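Local coordinates for protein flavin-dependent monooxygenase, oxygenase subunit HsaA (PDB 2RFQ) that hydroxylates the phenolic ring of a secosteroid intermediate in cholesterol breakdown, using reduced FMN and molecular oxygen, as the oxygenase half of a two-component monooxygenase, at residues F68-R73 and A292-L297; S298-D303 and R323-R328. One frame throughout, in Å; residues are numbered along the deposited sequence. Where two conformers were deposited one is given.

Contact 1: F68-R73 and A292-L297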
loop_
_atom_site.group_PDB
_atom_site.type_symbol
_atom_site.label_atom_id
_atom_site.label_comp_id
_atom_site.label_asym_id
_atom_site.label_seq_id
_atom_site.Cartn_x
_atom_site.Cartn_y
_atom_site.Cartn_z
ATOM N N PHE A 68 6.565 -32.086 -2.639
ATOM C CA PHE A 68 7.225 -31.781 -1.371
ATOM C C PHE A 68 6.716 -30.444 -0.812
ATOM O O PHE A 68 6.322 -30.367 0.373
ATOM C CB PHE A 68 8.750 -31.734 -1.524
ATOM C CG PHE A 68 9.452 -31.316 -0.264
ATOM C CD1 PHE A 68 9.609 -32.217 0.787
ATOM C CD2 PHE A 68 9.945 -30.010 -0.124
ATOM C CE1 PHE A 68 10.251 -31.834 1.975
ATOM C CE2 PHE A 68 10.562 -29.610 1.078
ATOM C CZ PHE A 68 10.718 -30.522 2.114
ATOM N N TYR A 69 6.692 -29.392 -1.648
ATOM C CA TYR A 69 6.263 -28.086 -1.129
ATOM C C TYR A 69 4.770 -28.057 -0.792
ATOM O O TYR A 69 4.354 -27.335 0.122
ATOM C CB TYR A 69 6.657 -26.933 -2.057
ATOM C CG TYR A 69 8.146 -26.798 -2.219
ATOM C CD1 TYR A 69 8.978 -26.568 -1.120
ATOM C CD2 TYR A 69 8.727 -26.929 -3.480
ATOM C CE1 TYR A 69 10.368 -26.463 -1.272
ATOM C CE2 TYR A 69 10.114 -26.813 -3.655
ATOM C CZ TYR A 69 10.919 -26.569 -2.555
ATOM O OH TYR A 69 12.290 -26.461 -2.754
ATOM N N SER A 70 3.982 -28.866 -1.503
ATOM C CA SER A 70 2.541 -29.011 -1.223
ATOM C C SER A 70 2.349 -29.645 0.152
ATOM O O SER A 70 1.465 -29.232 0.913
ATOM C CB SER A 70 1.886 -29.861 -2.314
ATOM O OG SER A 70 1.945 -29.140 -3.540
ATOM N N ALA A 71 3.201 -30.616 0.478
ATOM C CA ALA A 71 3.157 -31.282 1.800
ATOM C C ALA A 71 3.520 -30.293 2.903
ATOM O O ALA A 71 2.855 -30.215 3.948
ATOM C CB ALA A 71 4.085 -32.485 1.815
ATOM N N VAL A 72 4.562 -29.503 2.639
ATOM C CA VAL A 72 4.973 -28.440 3.557
ATOM C C VAL A 72 3.850 -27.443 3.816
ATOM O O VAL A 72 3.553 -27.117 4.980
ATOM C CB VAL A 72 6.214 -27.718 3.028
ATOM C CG1 VAL A 72 6.497 -26.438 3.851
ATOM C CG2 VAL A 72 7.405 -28.668 3.181
ATOM N N ARG A 73 3.246 -26.980 2.729
ATOM C CA ARG A 73 2.127 -26.043 2.815
ATOM C C ARG A 73 1.040 -26.593 3.731
ATOM O O ARG A 73 0.534 -25.880 4.611
ATOM C CB ARG A 73 1.540 -25.759 1.439
ATOM C CG ARG A 73 0.469 -24.702 1.479
ATOM C CD ARG A 73 -0.114 -24.518 0.116
ATOM N NE ARG A 73 -1.073 -25.576 -0.171
ATOM C CZ ARG A 73 -2.000 -25.507 -1.135
ATOM N NH1 ARG A 73 -2.109 -24.427 -1.924
ATOM N NH2 ARG A 73 -2.828 -26.529 -1.322
ATOM N N ALA A 292 -2.264 -16.216 -5.124
ATOM C CA ALA A 292 -1.254 -15.740 -6.083
ATOM C C ALA A 292 0.152 -16.179 -5.648
ATOM O O ALA A 292 0.966 -16.633 -6.468
ATOM C CB ALA A 292 -1.319 -14.228 -6.218
ATOM N N ALA A 293 0.424 -16.025 -4.351
ATOM C CA ALA A 293 1.703 -16.454 -3.771
ATOM C C ALA A 293 1.966 -17.916 -4.093
ATOM O O ALA A 293 3.027 -18.255 -4.592
ATOM C CB ALA A 293 1.702 -16.236 -2.267
ATOM N N TRP A 294 0.998 -18.777 -3.814
ATOM C CA TRP A 294 1.156 -20.199 -4.096
ATOM C C TRP A 294 1.301 -20.509 -5.596
ATOM O O TRP A 294 2.147 -21.301 -5.986
ATOM C CB TRP A 294 0.000 -20.994 -3.490
ATOM C CG TRP A 294 0.169 -22.465 -3.751
ATOM C CD1 TRP A 294 -0.580 -23.242 -4.600
ATOM C CD2 TRP A 294 1.196 -23.318 -3.223
ATOM N NE1 TRP A 294 -0.088 -24.540 -4.615
ATOM C CE2 TRP A 294 0.996 -24.609 -3.781
ATOM C CE3 TRP A 294 2.269 -23.111 -2.329
ATOM C CZ2 TRP A 294 1.821 -25.708 -3.465
ATOM C CZ3 TRP A 294 3.091 -24.217 -2.004
ATOM C CH2 TRP A 294 2.853 -25.492 -2.589
ATOM N N ARG A 295 0.484 -19.868 -6.429
ATOM C CA ARG A 295 0.570 -20.096 -7.886
ATOM C C ARG A 295 1.958 -19.796 -8.406
ATOM O O ARG A 295 2.510 -20.580 -9.166
ATOM C CB ARG A 295 -0.446 -19.247 -8.623
ATOM C CG ARG A 295 -1.862 -19.819 -8.572
ATOM C CD ARG A 295 -2.756 -18.969 -9.450
ATOM N NE ARG A 295 -4.178 -19.296 -9.295
ATOM C CZ ARG A 295 -4.797 -20.254 -9.989
ATOM N NH1 ARG A 295 -4.148 -20.972 -10.911
ATOM N NH2 ARG A 295 -6.081 -20.508 -9.769
ATOM N N GLN A 296 2.536 -18.676 -7.968
ATOM C CA GLN A 296 3.901 -18.344 -8.432
ATOM C C GLN A 296 4.965 -19.241 -7.805
ATOM O O GLN A 296 5.874 -19.739 -8.501
ATOM C CB GLN A 296 4.208 -16.878 -8.144
ATOM C CG GLN A 296 3.272 -15.971 -8.933
ATOM C CD GLN A 296 3.663 -14.517 -8.859
ATOM O OE1 GLN A 296 3.782 -13.945 -7.763
ATOM N NE2 GLN A 296 3.878 -13.899 -10.038
ATOM N N LEU A 297 4.865 -19.451 -6.493
ATOM C CA LEU A 297 5.877 -20.240 -5.801
ATOM C C LEU A 297 5.937 -21.670 -6.328
ATOM O O LEU A 297 7.010 -22.176 -6.647
ATOM C CB LEU A 297 5.611 -20.234 -4.287
ATOM C CG LEU A 297 6.760 -20.788 -3.446
ATOM C CD1 LEU A 297 7.932 -19.774 -3.369
ATOM C CD2 LEU A 297 6.237 -21.070 -2.069
#
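Trp-294 reaches across from the 292-297 segment and lays one face of its indole against the side chain of Arg-73. The two helix segments run roughly antiparallel, at 156°, and their axes come no closer than 12.1 Å, so it falls to a large side chain to bridge the space. For Trp-294, a chi1 of -179° swings CG away from the backbone N and sends the ring out to the neighbouring helix.

In one of its two deposited conformers, Arg-73 crosses over that face at about a right angle. Arg-73 CD sits over the six-membered ring of Trp-294, 3.7 Å from the centroid, as a CH-pi contact; a bend at chi3 then turns the head group over the pyrrole half, where Arg-73 CZ lies 4.1 Å from the centroid of the five-membered ring, over its face, in a cation-pi contact. The guanidinium is tilted by 38° from the indole plane, with Arg-73 NH1 tipped to within 3.3 Å of Trp-294 CD1. Tyr-250 of helix 233-266 makes a second cation-pi contact with the arginine and also touches the tryptophan.

The far rim of the indole lands on the backbone side of helix 65-76. Ser-70 OG meets that rim roughly level with the ring, 3.4 Å from CZ2 of Trp-294, while its hydrogen bond goes to the carbonyl of Val-66. Beside it, Trp-294 CH2 comes within 3.6 Å of the Tyr-69 carbonyl O and 4.1 Å of Tyr-69 CB. The Tyr-69 ring itself turns off toward helix 233-266, its OH hydrogen-bonded to Ile-236 O.

This is packing between domains in the acyl-CoA dehydrogenase fold: a helix of the N-terminal helical domain is held against the long antiparallel helices of the C-terminal bundle.

Contact 2: S298-D303 and R323-R328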
loop_
_atom_site.group_PDB
_atom_site.type_symbol
_atom_site.label_atom_id
_atom_site.label_comp_id
_atom_site.label_asym_id
_atom_site.label_seq_id
_atom_site.Cartn_x
_atom_site.Cartn_y
_atom_site.Cartn_z
ATOM N N SER A 298 4.776 -22.311 -6.427
ATOM C CA SER A 298 4.721 -23.655 -6.974
ATOM C C SER A 298 4.939 -23.665 -8.501
ATOM O O SER A 298 5.576 -24.592 -9.050
ATOM C CB SER A 298 3.412 -24.321 -6.563
ATOM O OG SER A 298 2.289 -23.747 -7.198
ATOM N N GLY A 299 4.447 -22.620 -9.182
ATOM C CA GLY A 299 4.574 -22.493 -10.650
ATOM C C GLY A 299 6.009 -22.454 -11.141
ATOM O O GLY A 299 6.370 -23.151 -12.112
ATOM N N ASN A 300 6.828 -21.614 -10.512
ATOM C CA ASN A 300 8.221 -21.523 -10.917
ATOM C C ASN A 300 8.953 -22.845 -10.660
ATOM O O ASN A 300 9.757 -23.274 -11.472
ATOM C CB ASN A 300 8.910 -20.359 -10.199
ATOM C CG ASN A 300 8.410 -19.010 -10.655
ATOM O OD1 ASN A 300 8.229 -18.086 -9.819
ATOM N ND2 ASN A 300 8.216 -18.847 -11.960
ATOM N N VAL A 301 8.659 -23.483 -9.521
ATOM C CA VAL A 301 9.247 -24.799 -9.238
ATOM C C VAL A 301 8.827 -25.805 -10.326
ATOM O O VAL A 301 9.662 -26.530 -10.873
ATOM C CB VAL A 301 8.861 -25.302 -7.829
ATOM C CG1 VAL A 301 9.185 -26.776 -7.701
ATOM C CG2 VAL A 301 9.654 -24.510 -6.770
ATOM N N ALA A 302 7.534 -25.826 -10.637
ATOM C CA ALA A 302 7.032 -26.750 -11.681
ATOM C C ALA A 302 7.719 -26.528 -13.055
ATOM O O ALA A 302 8.070 -27.491 -13.769
ATOM C CB ALA A 302 5.500 -26.623 -11.798
ATOM N N ASP A 303 7.902 -25.267 -13.425
ATOM C CA ASP A 303 8.536 -24.926 -14.699
ATOM C C ASP A 303 9.984 -25.370 -14.726
ATOM O O ASP A 303 10.449 -25.960 -15.715
ATOM C CB ASP A 303 8.417 -23.425 -14.960
ATOM C CG ASP A 303 6.994 -22.998 -15.318
ATOM O OD1 ASP A 303 6.085 -23.851 -15.404
ATOM O OD2 ASP A 303 6.808 -21.796 -15.563
ATOM N N ARG A 323 13.334 -16.470 -7.827
ATOM C CA ARG A 323 13.694 -15.674 -6.643
ATOM C C ARG A 323 12.788 -14.452 -6.437
ATOM O O ARG A 323 12.348 -14.167 -5.315
ATOM C CB ARG A 323 15.162 -15.283 -6.715
ATOM C CG ARG A 323 16.084 -16.416 -6.272
ATOM C CD ARG A 323 16.097 -16.511 -4.747
ATOM N NE ARG A 323 16.886 -15.399 -4.168
ATOM C CZ ARG A 323 16.639 -14.811 -2.997
ATOM N NH1 ARG A 323 15.600 -15.189 -2.231
ATOM N NH2 ARG A 323 17.457 -13.847 -2.585
ATOM N N ARG A 324 12.511 -13.751 -7.538
ATOM C CA ARG A 324 11.594 -12.597 -7.521
ATOM C C ARG A 324 10.255 -12.957 -6.880
ATOM O O ARG A 324 9.796 -12.292 -5.968
ATOM C CB ARG A 324 11.380 -12.092 -8.951
ATOM C CG ARG A 324 10.315 -10.988 -9.064
ATOM C CD ARG A 324 9.846 -10.789 -10.525
ATOM N NE ARG A 324 9.010 -11.906 -10.933
ATOM C CZ ARG A 324 8.658 -12.182 -12.189
ATOM N NH1 ARG A 324 9.074 -11.416 -13.223
ATOM N NH2 ARG A 324 7.859 -13.221 -12.420
ATOM N N ASP A 325 9.632 -14.028 -7.369
ATOM C CA ASP A 325 8.296 -14.400 -6.923
ATOM C C ASP A 325 8.301 -15.062 -5.562
ATOM O O ASP A 325 7.290 -15.042 -4.856
ATOM C CB ASP A 325 7.662 -15.329 -7.965
ATOM C CG ASP A 325 7.373 -14.617 -9.301
ATOM O OD1 ASP A 325 7.283 -13.361 -9.331
ATOM O OD2 ASP A 325 7.239 -15.337 -10.309
ATOM N N GLN A 326 9.421 -15.688 -5.210
ATOM C CA GLN A 326 9.547 -16.408 -3.951
ATOM C C GLN A 326 9.603 -15.445 -2.756
ATOM O O GLN A 326 8.825 -15.570 -1.792
ATOM C CB GLN A 326 10.745 -17.370 -3.976
ATOM C CG GLN A 326 11.121 -17.887 -2.583
ATOM C CD GLN A 326 12.239 -17.078 -1.990
ATOM O OE1 GLN A 326 13.179 -16.704 -2.698
ATOM N NE2 GLN A 326 12.159 -16.803 -0.674
ATOM N N VAL A 327 10.487 -14.450 -2.820
ATOM C CA VAL A 327 10.451 -13.435 -1.761
ATOM C C VAL A 327 9.077 -12.735 -1.741
ATOM O O VAL A 327 8.520 -12.442 -0.671
ATOM C CB VAL A 327 11.614 -12.411 -1.846
ATOM C CG1 VAL A 327 12.978 -13.138 -1.801
ATOM C CG2 VAL A 327 11.497 -11.526 -3.086
ATOM N N ARG A 328 8.514 -12.509 -2.923
ATOM C CA ARG A 328 7.210 -11.833 -2.964
ATOM C C ARG A 328 6.097 -12.689 -2.362
ATOM O O ARG A 328 5.186 -12.146 -1.744
ATOM C CB ARG A 328 6.846 -11.398 -4.380
ATOM C CG ARG A 328 5.843 -10.209 -4.367
ATOM C CD ARG A 328 5.987 -9.372 -5.672
ATOM N NE ARG A 328 5.133 -8.177 -5.753
ATOM C CZ ARG A 328 5.372 -7.040 -5.100
ATOM N NH1 ARG A 328 6.434 -6.924 -4.285
ATOM N NH2 ARG A 328 4.557 -5.996 -5.248
#
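Asn-300 brings its amide up against the carboxylate of Asp-325, the one pair that meets between these two segments. The flat groups are nearly coplanar, 14° apart, although the two side chains cross at about a right angle. As modelled, Asn-300 OD1 lies 3.0 Å from Asp-325 OD2, though which way round the amide sits is uncertain. A chi1 of -67° sets Asp-325 CG opposite its own carbonyl carbon, which brings the carboxylate up to Asn-300.

Arg-324, its neighbour in sequence, grips the carboxylate side-on with two nitrogens in a salt bridge: Arg-324 NE binds Asp-325 OD1 at 2.8 Å, coming from above the carboxylate plane, and Arg-324 NH2 binds Asp-325 OD2 at 3.1 Å on the syn side, with a fairly straight N-H angle of 163°. NH2 also reaches OD1, weakly. Ser-288 of the second subunit adds a hydrogen bond to OD1, so this buried acid is shared between its own helix and the neighbouring chain. The positive guanidinium would be expected to favour the ionised carboxylate.

With an alanine here instead of Asp-325, Arg-324 would probably lose its carboxylate partner and Ser-288 of the second subunit its mate, and a gap would be likely beside Asn-300.

Around the pair, Asn-300 also packs on Leu-318 and Ala-322 of helix 316-344 and on Arg-295 of the second subunit. A polar pair thus sits between two neighbouring long helices where another subunit closes in, part of the C-terminal helical bundle of the acyl-CoA dehydrogenase fold and of its subunit interface.

In the fold
From the N terminus, helix 65-76 comes first, and the chain then passes through the rest of the N-terminal helical domain, the beta domain and helix 233-266 before contact 1 closes that long loop on helix 277-309. Contact 2 follows in series, starting on the next turns of the same helix and closing the hairpin of two long helices, 277-309 and 316-344. Helix 277-309 is therefore shared: it meets the N-terminal domain in one contact and its bundle neighbour in the other. The centres are about 9 Å apart, with Leu-297 packing on Gln-326 and Tyr-69 on Val-301 between them, and both regions also touch the second subunit.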